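Local coordinates for putative cytoplasmic protein (Salmonella enterica subsp. enterica serovar Typhimurium, PDB 4IQN) that is of unknown function and belongs to a family of uncharacterised proteins (DUF5066), at residues A[100-103]-A[104-107]; A[181-184]-A[185-188]; A[197-200]-A[201-204]. All coordinates share one frame; numbering follows the deposited sequence. Where two conformers were deposited one is given.

How the interactions relate
The three contacts are local turns and helix contacts that follow one another along the chain, all within one DUF5066 region. Interaction 1 (100-107) is a surface turn just after helix 93-99. Interaction 2 (181-188) is the turn leading into helix 190-207, and interaction 3 (197-204) lies within that same helix, where it meets strand 158-161 and the loops around Thr141 and Pro150. The centres of interactions 2 and 3 are about 25 Å apart, their nearest atoms about 12 Å; they form the entry and the body of one helical segment. Interaction 1 lies at a remote helix end, its centre about 40 Å from that of interaction 2 and about 34 Å from that of interaction 3.

Interaction 1: residues A[100-103]-A[104-107]; sequences VGMD and SSGI
Ser105 points back at selenomethionine Met102 across a tight turn, and the bent chain of Met102, which sets out away from the serine, returns its end to it. Ser105 OG donates to Met102 O at 2.7 Å, in the carbonyl plane and on a lone pair. The backbone N of Ser105 reaches the same Met102 O at 3.0 Å, but from above the carbonyl plane, so two donors grip one oxygen from different directions. Ser105 holds OG between its own backbone N and carbonyl carbon (chi1 68°), which aims the hydroxyl back at residue 102. That OG also accepts from Ile107 N at 3.1 Å, an ST turn, and thus links the bends before and after it. The Met102 chain is bent at both chi2 and chi3, about -71° each, and this folding lays the methyl CE against the serine, 3.6 Å from Ser105 OG, with SE 4.0 Å from Ser105 CB. On another side of the turn Ser104 OG lies near Gly101 O, and water 1 connects the two, 2.7 Å from Ser104 OG and donating to Gly101 O. The weak bond from Ser104 N to Gly101 O adds a further closure. Gly101, with positive phi, is the C-prime residue of a Schellman motif that terminates helix 93-99, the chain then running into a short 3-10 turn. Met102 and Ser105 both rest on Tyr97 of that helix, whose hydroxyl bonds Ile107 O, and Leu112 of the following loop touches Met102 and Ile107, well ahead of strand 124-128.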
loop_
_atom_site.group_PDB
_atom_site.type_symbol
_atom_site.label_atom_id
_atom_site.label_comp_id
_atom_site.label_asym_id
_atom_site.label_seq_id
_atom_site.Cartn_x
_atom_site.Cartn_y
_atom_site.Cartn_z
ATOM N N VAL A 100 -7.969 -17.744 -2.527
ATOM C CA VAL A 100 -8.861 -18.809 -2.951
ATOM C C VAL A 100 -8.433 -20.152 -2.381
ATOM O O VAL A 100 -8.863 -21.201 -2.857
ATOM C CB VAL A 100 -9.062 -18.869 -4.474
ATOM C CG1 VAL A 100 -9.925 -17.707 -4.938
ATOM C CG2 VAL A 100 -7.711 -18.874 -5.212
ATOM N N GLY A 101 -7.580 -20.098 -1.355
ATOM C CA GLY A 101 -7.130 -21.257 -0.605
ATOM C C GLY A 101 -6.127 -22.164 -1.321
ATOM O O GLY A 101 -5.934 -23.293 -0.904
HETATM N N MSE A 102 -5.494 -21.683 -2.396
HETATM C CA MSE A 102 -4.598 -22.562 -3.179
HETATM C C MSE A 102 -3.281 -22.826 -2.505
HETATM O O MSE A 102 -2.509 -23.657 -2.965
HETATM C CB MSE A 102 -4.378 -22.089 -4.614
HETATM C CG MSE A 102 -5.662 -22.102 -5.426
HETATM SE SE MSE A 102 -6.181 -23.924 -5.796
HETATM C CE MSE A 102 -4.783 -24.427 -7.088
ATOM N N ASP A 103 -3.015 -22.157 -1.394
ATOM C CA ASP A 103 -1.819 -22.458 -0.610
ATOM C C ASP A 103 -1.834 -23.886 -0.048
ATOM O O ASP A 103 -0.801 -24.406 0.307
ATOM C CB ASP A 103 -1.613 -21.412 0.497
ATOM C CG ASP A 103 -2.847 -21.243 1.402
ATOM O OD1 ASP A 103 -3.995 -21.063 0.870
ATOM O OD2 ASP A 103 -2.648 -21.276 2.647
ATOM N N SER A 104 -3.001 -24.522 0.040
ATOM C CA SER A 104 -3.070 -25.900 0.522
ATOM C C SER A 104 -3.201 -26.892 -0.624
ATOM O O SER A 104 -3.387 -28.045 -0.370
ATOM C CB SER A 104 -4.269 -26.081 1.478
ATOM O OG SER A 104 -5.504 -25.876 0.796
ATOM N N SER A 105 -3.108 -26.440 -1.878
ATOM C CA SER A 105 -3.283 -27.327 -3.033
ATOM C C SER A 105 -2.097 -28.213 -3.309
ATOM O O SER A 105 -2.250 -29.196 -4.012
ATOM C CB SER A 105 -3.569 -26.528 -4.317
ATOM O OG SER A 105 -2.424 -25.776 -4.715
ATOM N N GLY A 106 -0.914 -27.834 -2.817
ATOM C CA GLY A 106 0.340 -28.507 -3.178
ATOM C C GLY A 106 0.847 -28.191 -4.584
ATOM O O GLY A 106 1.798 -28.830 -5.066
ATOM N N ILE A 107 0.228 -27.210 -5.232
ATOM C CA ILE A 107 0.625 -26.741 -6.552
ATOM C C ILE A 107 1.380 -25.465 -6.329
ATOM O O ILE A 107 0.858 -24.558 -5.685
ATOM C CB ILE A 107 -0.597 -26.450 -7.446
ATOM C CG1 ILE A 107 -1.484 -27.689 -7.488
ATOM C CG2 ILE A 107 -0.155 -25.979 -8.828
ATOM C CD1 ILE A 107 -2.022 -28.054 -8.838
HETATM O O HOH W 1 -6.300 -23.649 2.039
#

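Interaction 2: residues A[181-184]-A[185-188]; sequences GFTE and EDLH
Two i to i+3 backbone bonds make successive tight turns, Asp186 N reaching Thr183 O at 3.0 Å and Leu187 N reaching Glu184 O at 3.1 Å. The side chain of Asp186 closes the first turn from its other end: OD2 accepts from Thr183 N at 3.0 Å in an almost straight bond (171°), met on the anti side of the carboxylate and 20° out of its plane. Asp186 CG stands beside its own backbone N (chi1 -63°), a setting that swings the carboxylate back over the start of the turn, where OD2 also lies 3.5 Å from Phe182 CB. Thr183 answers in the forward direction, its OG1 accepting from Glu185 N at 3.2 Å, two residues on, which makes an ST turn. The bond from Thr183 N to Asp186 OD2 is a separate side-chain-to-backbone link at the start of the same turn, in the loop that leads from helix 166-174 to helix 190-207. Water 2 joins Thr183 OG1 and Asp186 OD2, 2.9 Å from the hydroxyl and donating to the carboxylate. The apolar pair lies on another side of the turn: Phe182 and Leu187 cross at about a right angle, CD2 of the ring 4.1 Å from CD2 of the leucine, with Met4 and Ser175 touching both side chains. Leu187 is buried, and its CG packs against Thr183 O. Glu184 OE2 makes a weak hydrogen bond to Ser175 OG.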
loop_
_atom_site.group_PDB
_atom_site.type_symbol
_atom_site.label_atom_id
_atom_site.label_comp_id
_atom_site.label_asym_id
_atom_site.label_seq_id
_atom_site.Cartn_x
_atom_site.Cartn_y
_atom_site.Cartn_z
ATOM N N GLY A 181 -4.696 10.955 22.353
ATOM C CA GLY A 181 -5.477 12.200 22.248
ATOM C C GLY A 181 -6.736 12.154 21.393
ATOM O O GLY A 181 -7.480 13.131 21.348
ATOM N N PHE A 182 -6.992 11.026 20.740
ATOM C CA PHE A 182 -8.157 10.876 19.899
ATOM C C PHE A 182 -8.516 9.381 19.783
ATOM O O PHE A 182 -7.727 8.500 20.197
ATOM C CB PHE A 182 -7.963 11.559 18.516
ATOM C CG PHE A 182 -6.814 11.024 17.728
ATOM C CD1 PHE A 182 -5.548 11.561 17.881
ATOM C CD2 PHE A 182 -6.982 9.954 16.855
ATOM C CE1 PHE A 182 -4.489 11.078 17.147
ATOM C CE2 PHE A 182 -5.904 9.435 16.147
ATOM C CZ PHE A 182 -4.666 10.004 16.307
ATOM N N THR A 183 -9.716 9.111 19.266
ATOM C CA THR A 183 -10.140 7.754 18.951
ATOM C C THR A 183 -10.620 7.692 17.507
ATOM O O THR A 183 -10.701 8.713 16.816
ATOM C CB THR A 183 -11.305 7.230 19.847
ATOM O OG1 THR A 183 -12.517 7.904 19.526
ATOM C CG2 THR A 183 -11.013 7.398 21.315
ATOM N N GLU A 184 -10.984 6.483 17.092
ATOM C CA GLU A 184 -11.552 6.217 15.767
ATOM C C GLU A 184 -12.778 7.088 15.486
ATOM O O GLU A 184 -13.073 7.411 14.327
ATOM C CB GLU A 184 -11.937 4.708 15.629
ATOM C CG GLU A 184 -10.863 3.687 15.988
ATOM C CD GLU A 184 -10.765 3.341 17.485
ATOM O OE1 GLU A 184 -11.694 3.695 18.238
ATOM O OE2 GLU A 184 -9.747 2.729 17.910
ATOM N N GLU A 185 -13.523 7.463 16.531
ATOM C CA GLU A 185 -14.733 8.270 16.352
ATOM C C GLU A 185 -14.443 9.691 15.895
ATOM O O GLU A 185 -15.339 10.356 15.371
ATOM C CB GLU A 185 -15.576 8.307 17.663
ATOM C CG GLU A 185 -16.092 6.944 18.114
ATOM C CD GLU A 185 -16.831 6.143 17.028
ATOM O OE1 GLU A 185 -17.610 6.750 16.268
ATOM O OE2 GLU A 185 -16.640 4.896 16.935
ATOM N N ASP A 186 -13.177 10.131 16.043
ATOM C CA ASP A 186 -12.748 11.451 15.621
ATOM C C ASP A 186 -12.236 11.476 14.187
ATOM O O ASP A 186 -11.855 12.526 13.695
ATOM C CB ASP A 186 -11.618 11.930 16.540
ATOM C CG ASP A 186 -12.073 12.079 17.981
ATOM O OD1 ASP A 186 -13.098 12.750 18.185
ATOM O OD2 ASP A 186 -11.432 11.543 18.909
ATOM N N LEU A 187 -12.225 10.330 13.531
ATOM C CA LEU A 187 -11.570 10.205 12.201
ATOM C C LEU A 187 -12.528 10.126 11.019
ATOM O O LEU A 187 -12.141 9.748 9.927
ATOM C CB LEU A 187 -10.601 9.036 12.217
ATOM C CG LEU A 187 -9.510 9.105 13.303
ATOM C CD1 LEU A 187 -8.626 7.868 13.272
ATOM C CD2 LEU A 187 -8.694 10.363 13.145
ATOM N N HIS A 188 -13.778 10.501 11.220
ATOM C CA HIS A 188 -14.738 10.583 10.112
ATOM C C HIS A 188 -14.692 11.992 9.527
ATOM O O HIS A 188 -15.580 12.799 9.721
ATOM C CB HIS A 188 -16.155 10.210 10.561
ATOM C CG HIS A 188 -16.317 8.776 10.905
ATOM N ND1 HIS A 188 -16.005 8.268 12.150
ATOM C CD2 HIS A 188 -16.760 7.728 10.167
ATOM C CE1 HIS A 188 -16.246 6.968 12.161
ATOM N NE2 HIS A 188 -16.705 6.618 10.973
HETATM O O HOH W 2 -13.223 10.314 20.919
#

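Interaction 3: residues A[197-200]-A[201-204]; sequences KMNE and QRDA
The guanidinium of Arg202 carries Asn199 CA over one face, 4.0 Å above the plane and offset toward the rim, while the carboxylate carbon of Asp203 lies at its edge, in plane. Asp203 is gripped side-on by two nitrogens: Arg202 NE donates to Asp203 OD1 at 2.8 Å and Arg202 NH2 to Asp203 OD2 at 2.9 Å, both nearly straight. Both oxygens lie in the guanidinium plane, but the carboxylate plane is tilted against it, so each N-H arrives from above the carboxylate. The salt bridge fixes the rotation of the guanidinium and probably favours the charged forms of both groups. Arg202 sets CG trans to the backbone N (chi1 -180°) and bends at chi3 (65°), a fold that brings the head back alongside Asn199. The two side chains point the same way, amide and guanidinium planes 33° apart, with Asn199 OD1 3.3 Å from Arg202 NH2. Water 3 accepts from NH2 and lies near the same OD1, whose stronger partner is Gln195 NE2, one turn earlier. All this is built on consecutive turns of helix 190-207, in which Gln201 N, Arg202 N and Asp203 N donate to the carbonyls of Lys197, Met198 and Asn199, four residues back. The i to i+3 spacing of Asn199 and Arg202 sets their side chains on one side of the helix, and it is the side that packs on the body of the protein: Pro150 touches Asn199, Arg202 and Asp203, and Leu161 of strand 158-161 touches Asn199 and Glu200. Asp203 OD2, already held by Arg202, is also bonded to Thr141 OG1.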
loop_
_atom_site.group_PDB
_atom_site.type_symbol
_atom_site.label_atom_id
_atom_site.label_comp_id
_atom_site.label_asym_id
_atom_site.label_seq_id
_atom_site.Cartn_x
_atom_site.Cartn_y
_atom_site.Cartn_z
ATOM N N LYS A 197 -14.001 9.710 -2.519
ATOM C CA LYS A 197 -14.956 9.830 -3.639
ATOM C C LYS A 197 -14.249 10.249 -4.949
ATOM O O LYS A 197 -14.491 9.655 -5.995
ATOM C CB LYS A 197 -16.082 10.777 -3.290
ATOM C CG LYS A 197 -17.262 10.784 -4.246
ATOM C CD LYS A 197 -18.410 11.525 -3.569
ATOM C CE LYS A 197 -19.638 11.750 -4.440
ATOM N NZ LYS A 197 -20.379 12.967 -3.971
HETATM N N MSE A 198 -13.363 11.238 -4.878
HETATM C CA MSE A 198 -12.570 11.669 -6.045
HETATM C C MSE A 198 -11.731 10.532 -6.592
HETATM O O MSE A 198 -11.628 10.349 -7.821
HETATM C CB MSE A 198 -11.657 12.828 -5.644
HETATM C CG MSE A 198 -12.325 14.218 -5.628
HETATM SE SE MSE A 198 -10.980 15.694 -5.466
HETATM C CE MSE A 198 -10.046 15.200 -7.143
ATOM N N ASN A 199 -11.101 9.783 -5.695
ATOM C CA ASN A 199 -10.159 8.725 -6.034
ATOM C C ASN A 199 -10.910 7.630 -6.754
ATOM O O ASN A 199 -10.467 7.145 -7.776
ATOM C CB ASN A 199 -9.457 8.165 -4.784
ATOM C CG ASN A 199 -8.429 9.125 -4.162
ATOM O OD1 ASN A 199 -8.079 10.131 -4.748
ATOM N ND2 ASN A 199 -7.940 8.801 -2.970
ATOM N N GLU A 200 -12.092 7.287 -6.251
ATOM C CA GLU A 200 -12.885 6.230 -6.850
ATOM C C GLU A 200 -13.394 6.583 -8.235
ATOM O O GLU A 200 -13.395 5.722 -9.147
ATOM C CB GLU A 200 -14.006 5.837 -5.889
ATOM C CG GLU A 200 -13.429 5.095 -4.667
ATOM C CD GLU A 200 -14.441 4.903 -3.535
ATOM O OE1 GLU A 200 -15.603 4.579 -3.880
ATOM O OE2 GLU A 200 -14.074 5.085 -2.326
ATOM N N GLN A 201 -13.802 7.827 -8.419
ATOM C CA GLN A 201 -14.247 8.277 -9.732
ATOM C C GLN A 201 -13.069 8.213 -10.697
ATOM O O GLN A 201 -13.170 7.623 -11.775
ATOM C CB GLN A 201 -14.809 9.688 -9.678
ATOM C CG GLN A 201 -15.538 10.093 -10.943
ATOM C CD GLN A 201 -16.398 11.332 -10.772
ATOM O OE1 GLN A 201 -16.688 11.760 -9.653
ATOM N NE2 GLN A 201 -16.819 11.914 -11.889
ATOM N N ARG A 202 -11.947 8.768 -10.265
ATOM C CA ARG A 202 -10.774 8.916 -11.115
ATOM C C ARG A 202 -10.200 7.562 -11.532
ATOM O O ARG A 202 -9.828 7.392 -12.681
ATOM C CB ARG A 202 -9.704 9.742 -10.366
ATOM C CG ARG A 202 -8.404 9.979 -11.168
ATOM C CD ARG A 202 -7.307 10.523 -10.303
ATOM N NE ARG A 202 -6.945 9.517 -9.300
ATOM C CZ ARG A 202 -6.569 9.749 -8.033
ATOM N NH1 ARG A 202 -6.420 10.977 -7.534
ATOM N NH2 ARG A 202 -6.350 8.721 -7.239
ATOM N N ASP A 203 -10.148 6.605 -10.603
ATOM C CA ASP A 203 -9.469 5.333 -10.802
ATOM C C ASP A 203 -10.414 4.146 -11.063
ATOM O O ASP A 203 -9.976 2.997 -11.118
ATOM C CB ASP A 203 -8.584 5.018 -9.588
ATOM C CG ASP A 203 -7.467 6.051 -9.360
ATOM O OD1 ASP A 203 -7.189 6.871 -10.272
ATOM O OD2 ASP A 203 -6.863 6.037 -8.253
ATOM N N ALA A 204 -11.705 4.426 -11.253
ATOM C CA ALA A 204 -12.726 3.368 -11.383
ATOM C C ALA A 204 -12.439 2.377 -12.511
ATOM O O ALA A 204 -12.652 1.168 -12.354
ATOM C CB ALA A 204 -14.095 3.988 -11.577
HETATM O O HOH W 3 -4.948 10.145 -5.104
#